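Local coordinates for uncharacterized protein Tm1679 (Thermotoga maritima, PDB 3H3E) that binds zinc and probably acts as a metal-dependent hydrolase or transferase of the metallo-beta-lactamase superfamily, at residues V40-G45 against D64-H69; G83-L88 against T115-I120; M130-P135 against D162-V167; L18-S23 against H31-L36. The protein carries 2 engineered substitutions. One frame throughout, in Å; residues are numbered along the deposited sequence.

Contact 1 of 4, residues V40-G45 against D64-H69. With ZN (zinc ion), chain B.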
loop_
_atom_site.group_PDB
_atom_site.type_symbol
_atom_site.label_atom_id
_atom_site.label_comp_id
_atom_site.label_asym_id
_atom_site.label_seq_id
_atom_site.Cartn_x
_atom_site.Cartn_y
_atom_site.Cartn_z
ATOM N N VAL A 40 3.373 1.786 13.225
ATOM C CA VAL A 40 3.413 0.593 12.405
ATOM C C VAL A 40 4.051 0.953 11.054
ATOM O O VAL A 40 3.855 2.052 10.554
ATOM C CB VAL A 40 1.986 0.028 12.278
ATOM C CG1 VAL A 40 1.428 0.258 10.896
ATOM C CG2 VAL A 40 1.976 -1.424 12.617
ATOM N N LEU A 41 4.861 0.068 10.486
ATOM C CA LEU A 41 5.461 0.357 9.186
ATOM C C LEU A 41 4.733 -0.388 8.080
ATOM O O LEU A 41 4.604 -1.602 8.133
ATOM C CB LEU A 41 6.957 0.030 9.167
ATOM C CG LEU A 41 7.721 0.211 7.843
ATOM C CD1 LEU A 41 7.902 1.679 7.431
ATOM C CD2 LEU A 41 9.056 -0.462 7.950
ATOM N N PHE A 42 4.252 0.358 7.088
ATOM C CA PHE A 42 3.503 -0.201 5.960
ATOM C C PHE A 42 4.426 -0.332 4.767
ATOM O O PHE A 42 4.825 0.671 4.181
ATOM C CB PHE A 42 2.323 0.705 5.582
ATOM C CG PHE A 42 1.350 0.070 4.628
ATOM C CD1 PHE A 42 0.306 -0.718 5.096
ATOM C CD2 PHE A 42 1.470 0.259 3.264
ATOM C CE1 PHE A 42 -0.587 -1.309 4.221
ATOM C CE2 PHE A 42 0.566 -0.329 2.389
ATOM C CZ PHE A 42 -0.462 -1.111 2.881
ATOM N N ASP A 43 4.762 -1.571 4.422
ATOM C CA ASP A 43 5.695 -1.870 3.337
ATOM C C ASP A 43 7.143 -1.419 3.611
ATOM O O ASP A 43 7.414 -0.670 4.542
ATOM C CB ASP A 43 5.170 -1.350 1.990
ATOM C CG ASP A 43 4.030 -2.203 1.445
ATOM O OD1 ASP A 43 3.714 -3.226 2.082
ATOM O OD2 ASP A 43 3.453 -1.859 0.392
ATOM N N THR A 44 8.074 -1.902 2.796
ATOM C CA THR A 44 9.485 -1.706 3.070
ATOM C C THR A 44 10.355 -1.493 1.824
ATOM O O THR A 44 11.563 -1.710 1.886
ATOM C CB THR A 44 10.064 -2.918 3.829
ATOM O OG1 THR A 44 9.958 -4.089 3.017
ATOM C CG2 THR A 44 9.333 -3.147 5.119
ATOM N N GLY A 45 9.762 -1.093 0.704
ATOM C CA GLY A 45 10.521 -0.847 -0.511
ATOM C C GLY A 45 11.191 -2.048 -1.160
ATOM O O GLY A 45 10.853 -3.194 -0.875
ATOM N N ASP A 64 6.306 -3.699 14.350
ATOM C CA ASP A 64 5.333 -4.264 13.413
ATOM C C ASP A 64 5.475 -3.720 12.009
ATOM O O ASP A 64 5.390 -2.514 11.776
ATOM C CB ASP A 64 3.895 -4.036 13.894
ATOM C CG ASP A 64 3.551 -4.841 15.134
ATOM O OD1 ASP A 64 3.619 -6.087 15.101
ATOM O OD2 ASP A 64 3.182 -4.227 16.147
ATOM N N VAL A 65 5.679 -4.630 11.072
ATOM C CA VAL A 65 5.732 -4.281 9.662
ATOM C C VAL A 65 4.610 -4.997 8.924
ATOM O O VAL A 65 4.483 -6.215 9.020
ATOM C CB VAL A 65 7.071 -4.696 9.058
ATOM C CG1 VAL A 65 7.143 -4.281 7.591
ATOM C CG2 VAL A 65 8.217 -4.115 9.891
ATOM N N LEU A 66 3.787 -4.235 8.209
ATOM C CA LEU A 66 2.668 -4.795 7.465
ATOM C C LEU A 66 3.012 -4.837 6.001
ATOM O O LEU A 66 3.589 -3.894 5.477
ATOM C CB LEU A 66 1.423 -3.940 7.642
ATOM C CG LEU A 66 1.213 -3.348 9.019
ATOM C CD1 LEU A 66 0.004 -2.468 8.976
ATOM C CD2 LEU A 66 1.049 -4.443 10.058
ATOM N N ILE A 67 2.634 -5.920 5.337
ATOM C CA ILE A 67 2.951 -6.091 3.931
ATOM C C ILE A 67 1.683 -6.081 3.095
ATOM O O ILE A 67 0.826 -6.951 3.254
ATOM C CB ILE A 67 3.681 -7.405 3.700
ATOM C CG1 ILE A 67 5.018 -7.389 4.434
ATOM C CG2 ILE A 67 3.919 -7.601 2.233
ATOM C CD1 ILE A 67 5.947 -6.275 3.980
ATOM N N SER A 68 1.569 -5.100 2.204
ATOM C CA SER A 68 0.368 -4.926 1.391
ATOM C C SER A 68 0.195 -6.045 0.368
ATOM O O SER A 68 -0.920 -6.441 0.056
ATOM C CB SER A 68 0.416 -3.583 0.679
ATOM O OG SER A 68 1.594 -3.471 -0.089
ATOM N N HIS A 69 1.302 -6.537 -0.167
ATOM C CA HIS A 69 1.277 -7.680 -1.069
ATOM C C HIS A 69 2.709 -8.172 -1.311
ATOM O O HIS A 69 3.670 -7.454 -1.048
ATOM C CB HIS A 69 0.520 -7.358 -2.373
ATOM C CG HIS A 69 1.158 -6.302 -3.218
ATOM N ND1 HIS A 69 1.436 -5.035 -2.750
ATOM C CD2 HIS A 69 1.552 -6.317 -4.513
ATOM C CE1 HIS A 69 1.992 -4.322 -3.714
ATOM N NE2 HIS A 69 2.073 -5.076 -4.796
HETATM ZN ZN ZN B . 2.624 -4.651 -6.979
#
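V40 straddles two residues of the neighbouring strand. Its CG1 methyl crosses the end of L66 at about a right angle, 3.6 Å from CD1, and its other branch, CG2, drops against CB of D64 at 3.5 Å. Farther along the same face the F42 ring, its CG anti to the backbone N (chi1 -168°), reaches past L66 until the bump of S68 CB meets its CZ at 3.4 Å. L166 of the second sheet presses on V40, F42 and L66 together. On the other face L41 and V65 stand farther apart, but the methyl CG2 of T44 fits against CG1 of V65 at 3.5 Å. Three backbone bonds, L41 N to D64 O, L66 N to L41 O and D43 N to L66 O, bind the two parallel strands of a beta-alpha-beta unit whose helix is 49-56. Beyond them the carboxylate of D43 takes over: OD1 accepts from S68 N at 2.9 Å, nearly straight (173°), and OD2, which also bonds H74, accepts from S68 OG, each oxygen through its syn lone pair. S68 OG in turn accepts the N-H of H69 ND1 at 3.1 Å, close to the imidazole plane. Together with the metal bond from H69 NE2 to the zinc ion (2.3 Å), this would fix the ring's rotation. S68 is thus second shell to a site completed by H71 and H182, and D43 stands one step further back.

Contact 2 of 4, residues G83-L88 against T115-I120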
loop_
_atom_site.group_PDB
_atom_site.type_symbol
_atom_site.label_atom_id
_atom_site.label_comp_id
_atom_site.label_asym_id
_atom_site.label_seq_id
_atom_site.Cartn_x
_atom_site.Cartn_y
_atom_site.Cartn_z
ATOM N N GLY A 83 13.942 -9.571 13.391
ATOM C CA GLY A 83 13.178 -9.519 14.620
ATOM C C GLY A 83 11.868 -8.766 14.548
ATOM O O GLY A 83 11.219 -8.556 15.563
ATOM N N LYS A 84 11.476 -8.342 13.355
ATOM C CA LYS A 84 10.191 -7.677 13.194
ATOM C C LYS A 84 9.083 -8.714 13.212
ATOM O O LYS A 84 9.324 -9.896 12.996
ATOM C CB LYS A 84 10.146 -6.881 11.886
ATOM C CG LYS A 84 11.277 -5.869 11.737
ATOM C CD LYS A 84 11.144 -4.699 12.697
ATOM C CE LYS A 84 12.439 -3.934 12.796
ATOM N NZ LYS A 84 12.369 -2.780 13.730
ATOM N N ARG A 85 7.872 -8.259 13.490
ATOM C CA ARG A 85 6.683 -9.072 13.357
ATOM C C ARG A 85 6.033 -8.670 12.045
ATOM O O ARG A 85 5.521 -7.562 11.902
ATOM C CB ARG A 85 5.751 -8.757 14.504
ATOM C CG ARG A 85 4.552 -9.635 14.608
ATOM C CD ARG A 85 3.635 -8.978 15.572
ATOM N NE ARG A 85 2.764 -9.919 16.249
ATOM C CZ ARG A 85 1.874 -9.557 17.160
ATOM N NH1 ARG A 85 1.753 -8.272 17.492
ATOM N NH2 ARG A 85 1.110 -10.477 17.730
ATOM N N VAL A 86 6.084 -9.566 11.071
ATOM C CA VAL A 86 5.654 -9.238 9.721
ATOM C C VAL A 86 4.260 -9.750 9.472
ATOM O O VAL A 86 4.023 -10.956 9.507
ATOM C CB VAL A 86 6.577 -9.849 8.669
ATOM C CG1 VAL A 86 6.051 -9.521 7.289
ATOM C CG2 VAL A 86 7.998 -9.355 8.860
ATOM N N TRP A 87 3.340 -8.819 9.233
ATOM C CA TRP A 87 1.944 -9.148 9.002
ATOM C C TRP A 87 1.702 -9.307 7.521
ATOM O O TRP A 87 1.671 -8.317 6.800
ATOM C CB TRP A 87 1.063 -8.020 9.503
ATOM C CG TRP A 87 1.141 -7.793 10.965
ATOM C CD1 TRP A 87 2.210 -7.346 11.656
ATOM C CD2 TRP A 87 0.093 -7.984 11.921
ATOM N NE1 TRP A 87 1.910 -7.254 12.991
ATOM C CE2 TRP A 87 0.606 -7.635 13.178
ATOM C CE3 TRP A 87 -1.230 -8.427 11.834
ATOM C CZ2 TRP A 87 -0.152 -7.708 14.348
ATOM C CZ3 TRP A 87 -1.986 -8.501 13.003
ATOM C CH2 TRP A 87 -1.441 -8.144 14.238
ATOM N N LEU A 88 1.531 -10.546 7.074
ATOM C CA LEU A 88 1.262 -10.822 5.678
ATOM C C LEU A 88 0.146 -11.844 5.509
ATOM O O LEU A 88 -0.132 -12.627 6.415
ATOM C CB LEU A 88 2.526 -11.317 4.980
ATOM C CG LEU A 88 3.133 -12.650 5.421
ATOM C CD1 LEU A 88 4.037 -13.182 4.339
ATOM C CD2 LEU A 88 3.894 -12.505 6.727
ATOM N N THR A 115 9.600 -12.793 12.002
ATOM C CA THR A 115 8.529 -13.613 12.540
ATOM C C THR A 115 7.270 -13.269 11.777
ATOM O O THR A 115 6.863 -12.116 11.731
ATOM C CB THR A 115 8.307 -13.295 14.030
ATOM O OG1 THR A 115 9.558 -13.374 14.725
ATOM C CG2 THR A 115 7.310 -14.245 14.652
ATOM N N GLY A 116 6.660 -14.275 11.167
ATOM C CA GLY A 116 5.465 -14.081 10.365
ATOM C C GLY A 116 4.203 -14.083 11.200
ATOM O O GLY A 116 4.028 -14.920 12.087
ATOM N N LYS A 117 3.335 -13.114 10.940
ATOM C CA LYS A 117 1.996 -13.124 11.498
ATOM C C LYS A 117 1.059 -13.198 10.315
ATOM O O LYS A 117 0.936 -12.246 9.545
ATOM C CB LYS A 117 1.740 -11.864 12.315
ATOM C CG LYS A 117 0.279 -11.629 12.652
ATOM C CD LYS A 117 -0.118 -12.331 13.929
ATOM C CE LYS A 117 -1.365 -11.723 14.543
ATOM N NZ LYS A 117 -1.413 -12.029 16.009
ATOM N N PHE A 118 0.429 -14.348 10.148
ATOM C CA PHE A 118 -0.391 -14.594 8.966
ATOM C C PHE A 118 -1.820 -14.112 9.116
ATOM O O PHE A 118 -2.512 -14.440 10.086
ATOM C CB PHE A 118 -0.318 -16.063 8.559
ATOM C CG PHE A 118 1.008 -16.437 7.990
ATOM C CD1 PHE A 118 1.951 -17.083 8.764
ATOM C CD2 PHE A 118 1.341 -16.073 6.688
ATOM C CE1 PHE A 118 3.198 -17.397 8.237
ATOM C CE2 PHE A 118 2.569 -16.383 6.155
ATOM C CZ PHE A 118 3.504 -17.047 6.928
ATOM N N VAL A 119 -2.241 -13.302 8.149
ATOM C CA VAL A 119 -3.534 -12.647 8.198
ATOM C C VAL A 119 -4.514 -13.446 7.349
ATOM O O VAL A 119 -4.290 -13.639 6.157
ATOM C CB VAL A 119 -3.391 -11.189 7.731
ATOM C CG1 VAL A 119 -4.728 -10.511 7.604
ATOM C CG2 VAL A 119 -2.519 -10.434 8.710
ATOM N N ILE A 120 -5.577 -13.949 7.981
ATOM C CA ILE A 120 -6.560 -14.804 7.309
ATOM C C ILE A 120 -7.934 -14.160 7.164
ATOM O O ILE A 120 -8.603 -14.340 6.154
ATOM C CB ILE A 120 -6.813 -16.069 8.096
ATOM C CG1 ILE A 120 -5.623 -16.403 8.987
ATOM C CG2 ILE A 120 -7.169 -17.211 7.159
ATOM C CD1 ILE A 120 -5.999 -17.362 10.094
#
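W87 and K117 make the tight part of this contact. They lie side by side, pointing the same way, and CG of the lysine sits over the six-membered ring, 3.7 Å from its centroid and 15° off the normal, a CH-pi contact. A bend in the lysine chain at chi2 (87°) lays the rest of it along the indole, and CE comes 3.6 Å from CH2 of W87. At the edge of the same ring, near its plane, CG2 of V119 approaches CE3 at 3.9 Å. The indole is held from its polar side as well, since NE1 bonds to D64. On the other face L88 and F118 run alongside each other, CG of the leucine 3.8 Å from CE2 of the ring. Five backbone bonds run the length of the pair, from T115 N to K84 O at one end to V119 N to L88 O (2.8 Å) at the other.

The more exposed part of the contact is looser. On the L88 face G116 offers no side chain; on the W87 face T115 lies exposed, and the R85 guanidinium, one face of which lies over W87 CZ2, ends near the ammonium of K117. R85 NH2 and K117 NZ, 3.4 Å apart, are like charges with no bond between them, probably screened by solvent.

Helix 107-113 covers L88 and F118 through W107 and L111, whereas W87 and V119 face T124 of the second sheet. An outermost parallel strand between a helix and an opposing sheet belongs to the alpha-beta-beta-alpha sandwich of the metallo-beta-lactamase fold.

Contact 3 of 4, residues M130-P135 against D162-V167; sequences MFLLGP and DEQTLV
V167 faces F131 in a hydrogen-bonded antiparallel pair, its N bound to F131 O and its O to F131 N, both at 2.8 Å. CD1 at the rim of the F131 ring also comes edge-on to V167 O. With CG2 beside its backbone N, V167 turns that methyl along the strand to CD1 of L133, 3.8 Å away, and I192 of helix 185-193 packs on both. L133 belongs to the next hydrogen-bonded pair: its N reaches T165 O at 2.8 Å and its O accepts from T165 N. Just past it a water bridges G134 O and T165 OG1, and P135 has no N-H to carry the pairing on. L132 points to the other face. Both of its methyls come against the amide end of Q164 from the same side, CD1 lying 3.7 Å from OE1 and CD2 3.9 Å from CD.

Q164 turns its NE2 to I67 O, which satisfies that buried donor beside the leucine. E163 gives its carboxylate to the backbone N-H groups of H182 and R183. The strand pairing is thus consistent with steadying a chain whose polar side chains bond to the backbone of H182 and of the segment leading to H69.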
loop_
_atom_site.group_PDB
_atom_site.type_symbol
_atom_site.label_atom_id
_atom_site.label_comp_id
_atom_site.label_asym_id
_atom_site.label_seq_id
_atom_site.Cartn_x
_atom_site.Cartn_y
_atom_site.Cartn_z
HETATM N N MSE A 130 -6.574 0.648 14.429
HETATM C CA MSE A 130 -5.911 0.234 13.203
HETATM C C MSE A 130 -6.402 -1.147 12.782
HETATM O O MSE A 130 -6.552 -2.038 13.619
HETATM C CB MSE A 130 -4.386 0.256 13.372
HETATM C CG MSE A 130 -3.784 1.666 13.349
HETATM SE SE MSE A 130 -1.993 1.725 13.194
HETATM C CE MSE A 130 -1.572 0.862 14.700
ATOM N N PHE A 131 -6.661 -1.305 11.484
ATOM C CA PHE A 131 -7.203 -2.538 10.925
ATOM C C PHE A 131 -6.571 -2.866 9.580
ATOM O O PHE A 131 -6.290 -1.982 8.786
ATOM C CB PHE A 131 -8.707 -2.393 10.659
ATOM C CG PHE A 131 -9.501 -2.014 11.851
ATOM C CD1 PHE A 131 -9.699 -0.683 12.168
ATOM C CD2 PHE A 131 -10.078 -2.985 12.649
ATOM C CE1 PHE A 131 -10.440 -0.329 13.265
ATOM C CE2 PHE A 131 -10.814 -2.635 13.749
ATOM C CZ PHE A 131 -10.997 -1.303 14.061
ATOM N N LEU A 132 -6.417 -4.149 9.302
ATOM C CA LEU A 132 -6.039 -4.587 7.976
ATOM C C LEU A 132 -7.256 -5.165 7.304
ATOM O O LEU A 132 -7.945 -6.004 7.883
ATOM C CB LEU A 132 -4.983 -5.675 8.053
ATOM C CG LEU A 132 -3.554 -5.201 8.200
ATOM C CD1 LEU A 132 -2.688 -6.386 8.573
ATOM C CD2 LEU A 132 -3.097 -4.553 6.900
ATOM N N LEU A 133 -7.506 -4.725 6.077
ATOM C CA LEU A 133 -8.576 -5.279 5.276
ATOM C C LEU A 133 -8.020 -6.134 4.155
ATOM O O LEU A 133 -7.091 -5.733 3.461
ATOM C CB LEU A 133 -9.464 -4.168 4.725
ATOM C CG LEU A 133 -10.589 -3.856 5.711
ATOM C CD1 LEU A 133 -10.012 -3.111 6.890
ATOM C CD2 LEU A 133 -11.678 -3.067 5.034
ATOM N N GLY A 134 -8.603 -7.314 3.983
ATOM C CA GLY A 134 -8.093 -8.297 3.048
ATOM C C GLY A 134 -8.409 -7.945 1.616
ATOM O O GLY A 134 -8.883 -6.846 1.332
ATOM N N PRO A 135 -8.162 -8.888 0.699
ATOM C CA PRO A 135 -8.298 -8.633 -0.732
ATOM C C PRO A 135 -9.662 -8.020 -1.030
ATOM O O PRO A 135 -10.688 -8.574 -0.625
ATOM C CB PRO A 135 -8.221 -10.029 -1.338
ATOM C CG PRO A 135 -7.669 -10.880 -0.329
ATOM C CD PRO A 135 -7.982 -10.315 0.990
ATOM N N ASP A 162 -3.469 -11.952 -1.967
ATOM C CA ASP A 162 -2.565 -11.563 -0.881
ATOM C C ASP A 162 -2.651 -10.097 -0.491
ATOM O O ASP A 162 -2.091 -9.701 0.512
ATOM C CB ASP A 162 -1.124 -11.867 -1.255
ATOM C CG ASP A 162 -0.700 -11.196 -2.556
ATOM O OD1 ASP A 162 -1.458 -11.278 -3.545
ATOM O OD2 ASP A 162 0.404 -10.605 -2.599
ATOM N N GLU A 163 -3.355 -9.298 -1.281
ATOM C CA GLU A 163 -3.401 -7.849 -1.090
ATOM C C GLU A 163 -4.201 -7.430 0.124
ATOM O O GLU A 163 -5.316 -7.890 0.325
ATOM C CB GLU A 163 -3.988 -7.169 -2.326
ATOM C CG GLU A 163 -4.009 -5.669 -2.237
ATOM C CD GLU A 163 -4.198 -5.019 -3.589
ATOM O OE1 GLU A 163 -5.363 -4.865 -4.023
ATOM O OE2 GLU A 163 -3.177 -4.658 -4.215
ATOM N N GLN A 164 -3.630 -6.539 0.927
ATOM C CA GLN A 164 -4.317 -6.033 2.108
ATOM C C GLN A 164 -4.048 -4.560 2.295
ATOM O O GLN A 164 -3.081 -4.018 1.765
ATOM C CB GLN A 164 -3.935 -6.815 3.364
ATOM C CG GLN A 164 -2.461 -6.916 3.622
ATOM C CD GLN A 164 -2.162 -7.720 4.862
ATOM O OE1 GLN A 164 -3.055 -8.310 5.464
ATOM N NE2 GLN A 164 -0.901 -7.765 5.243
ATOM N N THR A 165 -4.925 -3.915 3.047
ATOM C CA THR A 165 -4.931 -2.469 3.122
ATOM C C THR A 165 -5.086 -2.051 4.567
ATOM O O THR A 165 -5.822 -2.670 5.329
ATOM C CB THR A 165 -6.073 -1.874 2.254
ATOM O OG1 THR A 165 -5.827 -2.186 0.881
ATOM C CG2 THR A 165 -6.137 -0.374 2.390
ATOM N N LEU A 166 -4.368 -1.008 4.947
ATOM C CA LEU A 166 -4.423 -0.521 6.308
ATOM C C LEU A 166 -5.487 0.559 6.439
ATOM O O LEU A 166 -5.596 1.442 5.600
ATOM C CB LEU A 166 -3.055 0.024 6.714
ATOM C CG LEU A 166 -2.937 0.698 8.070
ATOM C CD1 LEU A 166 -3.185 -0.337 9.125
ATOM C CD2 LEU A 166 -1.547 1.347 8.238
ATOM N N VAL A 167 -6.285 0.469 7.491
ATOM C CA VAL A 167 -7.239 1.516 7.821
ATOM C C VAL A 167 -6.968 1.991 9.247
ATOM O O VAL A 167 -6.949 1.205 10.194
ATOM C CB VAL A 167 -8.691 1.032 7.683
ATOM C CG1 VAL A 167 -9.669 2.162 7.972
ATOM C CG2 VAL A 167 -8.915 0.492 6.307
HETATM O O HOH W 1 -7.767 -4.205 0.400
#

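Contact 4 of 4, residues L18-S23 against H31-L36; sequences LCDDSS and HGFSVL
H31 sets its CG anti to the backbone N (chi1 -176°), and D21 swings its own carboxylate back beside its N (chi1 -59°); together the two rotations bring ND1 of H31 to OD2 of D21 at 2.8 Å. The bond is nearly straight (171°), lies in the imidazole plane and uses the syn lone pair of OD2, with carboxylate and ring standing almost perpendicular. OD1 of D21 bonds to H236, which with D73 and H74 could form a second, here vacant, metal site. The side chain of H31 is about 7 Å from the bound zinc ion.

Behind this pair the backbones come together around a classic beta bulge: L18 N and C19 N both point at S34 O, at 2.7 and 2.9 Å. The two strands are neighbours in the mixed sheet of the metallo-beta-lactamase fold, and the bulge falls where strand 13-19 gives way to the loop carrying D20 and D21. S34 N returns a bond to C19 O at 3.1 Å, arriving from above the carbonyl plane.

Side chains fill in around it. CB of C19 and CB of S34 meet at 3.8 Å on one face, and S34 OG goes on to bond D43 O. F33 turns away from the other strand, yet its CD1 stays 3.6 Å from C19 O. L18 brings CG to within 4.2 Å of CB of L36, while F50 and A54 of helix 49-56 close over L18.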
loop_
_atom_site.group_PDB
_atom_site.type_symbol
_atom_site.label_atom_id
_atom_site.label_comp_id
_atom_site.label_asym_id
_atom_site.label_seq_id
_atom_site.Cartn_x
_atom_site.Cartn_y
_atom_site.Cartn_z
ATOM N N LEU A 18 8.786 6.715 3.667
ATOM C CA LEU A 18 10.184 6.353 3.840
ATOM C C LEU A 18 10.770 5.853 2.533
ATOM O O LEU A 18 11.971 5.836 2.357
ATOM C CB LEU A 18 10.336 5.294 4.930
ATOM C CG LEU A 18 10.002 5.678 6.373
ATOM C CD1 LEU A 18 10.561 4.601 7.282
ATOM C CD2 LEU A 18 10.581 7.046 6.743
ATOM N N CYS A 19 9.916 5.436 1.613
ATOM C CA CYS A 19 10.389 5.051 0.286
ATOM C C CYS A 19 9.318 5.305 -0.775
ATOM O O CYS A 19 8.125 5.083 -0.544
ATOM C CB CYS A 19 10.824 3.591 0.266
ATOM S SG CYS A 19 11.324 3.023 -1.359
ATOM N N ASP A 20 9.752 5.808 -1.922
ATOM C CA ASP A 20 8.850 6.139 -3.018
ATOM C C ASP A 20 9.694 6.409 -4.246
ATOM O O ASP A 20 10.910 6.535 -4.153
ATOM C CB ASP A 20 8.013 7.376 -2.692
ATOM C CG ASP A 20 6.929 7.625 -3.711
ATOM O OD1 ASP A 20 6.090 6.718 -3.900
ATOM O OD2 ASP A 20 6.909 8.722 -4.318
ATOM N N ASP A 21 9.057 6.505 -5.401
ATOM C CA ASP A 21 9.803 6.715 -6.630
ATOM C C ASP A 21 10.405 8.131 -6.719
ATOM O O ASP A 21 11.451 8.316 -7.332
ATOM C CB ASP A 21 8.948 6.357 -7.849
ATOM C CG ASP A 21 8.467 4.911 -7.823
ATOM O OD1 ASP A 21 7.873 4.489 -6.817
ATOM O OD2 ASP A 21 8.664 4.191 -8.812
ATOM N N SER A 22 9.758 9.105 -6.077
ATOM C CA SER A 22 10.249 10.483 -6.015
ATOM C C SER A 22 10.835 10.807 -4.652
ATOM O O SER A 22 10.701 10.030 -3.719
ATOM C CB SER A 22 9.120 11.462 -6.306
ATOM O OG SER A 22 8.425 11.051 -7.461
ATOM N N SER A 23 11.475 11.963 -4.528
ATOM C CA SER A 23 12.095 12.339 -3.263
ATOM C C SER A 23 12.393 13.829 -3.181
ATOM O O SER A 23 12.640 14.472 -4.195
ATOM C CB SER A 23 13.385 11.541 -3.044
ATOM O OG SER A 23 14.344 11.831 -4.048
ATOM N N HIS A 31 12.159 2.624 -7.021
ATOM C CA HIS A 31 10.882 2.030 -7.344
ATOM C C HIS A 31 10.480 1.080 -6.222
ATOM O O HIS A 31 10.917 -0.074 -6.182
ATOM C CB HIS A 31 10.981 1.266 -8.652
ATOM C CG HIS A 31 9.682 0.695 -9.118
ATOM N ND1 HIS A 31 8.559 1.469 -9.316
ATOM C CD2 HIS A 31 9.335 -0.568 -9.449
ATOM C CE1 HIS A 31 7.574 0.702 -9.740
ATOM N NE2 HIS A 31 8.017 -0.538 -9.830
ATOM N N GLY A 32 9.661 1.585 -5.304
ATOM C CA GLY A 32 9.074 0.784 -4.255
ATOM C C GLY A 32 8.361 1.719 -3.315
ATOM O O GLY A 32 8.507 2.935 -3.424
ATOM N N PHE A 33 7.596 1.163 -2.385
ATOM C CA PHE A 33 6.823 1.981 -1.471
ATOM C C PHE A 33 7.071 1.556 -0.015
ATOM O O PHE A 33 7.180 0.372 0.282
ATOM C CB PHE A 33 5.329 1.907 -1.850
ATOM C CG PHE A 33 4.450 2.843 -1.063
ATOM C CD1 PHE A 33 4.659 4.220 -1.107
ATOM C CD2 PHE A 33 3.425 2.347 -0.273
ATOM C CE1 PHE A 33 3.857 5.087 -0.365
ATOM C CE2 PHE A 33 2.628 3.195 0.473
ATOM C CZ PHE A 33 2.838 4.569 0.424
ATOM N N SER A 34 7.194 2.527 0.883
ATOM C CA SER A 34 7.236 2.251 2.316
ATOM C C SER A 34 6.834 3.515 3.043
ATOM O O SER A 34 7.341 4.593 2.751
ATOM C CB SER A 34 8.626 1.790 2.782
ATOM O OG SER A 34 8.739 1.825 4.201
ATOM N N VAL A 35 5.912 3.377 3.985
ATOM C CA VAL A 35 5.419 4.516 4.734
ATOM C C VAL A 35 5.238 4.139 6.194
ATOM O O VAL A 35 4.637 3.121 6.518
ATOM C CB VAL A 35 4.098 5.054 4.153
ATOM C CG1 VAL A 35 3.106 3.954 4.021
ATOM C CG2 VAL A 35 3.541 6.123 5.036
ATOM N N LEU A 36 5.806 4.960 7.070
ATOM C CA LEU A 36 5.660 4.805 8.504
ATOM C C LEU A 36 4.386 5.509 8.958
ATOM O O LEU A 36 4.198 6.700 8.716
ATOM C CB LEU A 36 6.866 5.398 9.217
ATOM C CG LEU A 36 6.885 5.304 10.742
ATOM C CD1 LEU A 36 6.820 3.865 11.207
ATOM C CD2 LEU A 36 8.150 5.958 11.233
#

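In the fold
From the N terminus, contact 4 comes first, closing the short loop between strands 13-19 and 34-37. After the turn into strand 40-42, contact 1 closes round helix 49-56 and ends at the first zinc-binding histidine. Contact 2 then brackets a longer excursion that includes helix 107-113 and adds the outermost strand, 115-119. These three follow one another across a single mixed sheet. Contact 3, last in the chain, pairs strands of the second large sheet. All four run in series, so none nests or crosses. Contacts 2 and 3 also touch. Contact 1 touches each of the others; through S68 O to Q164 N it joins the segments that leave and enter the two sheets beside the metal.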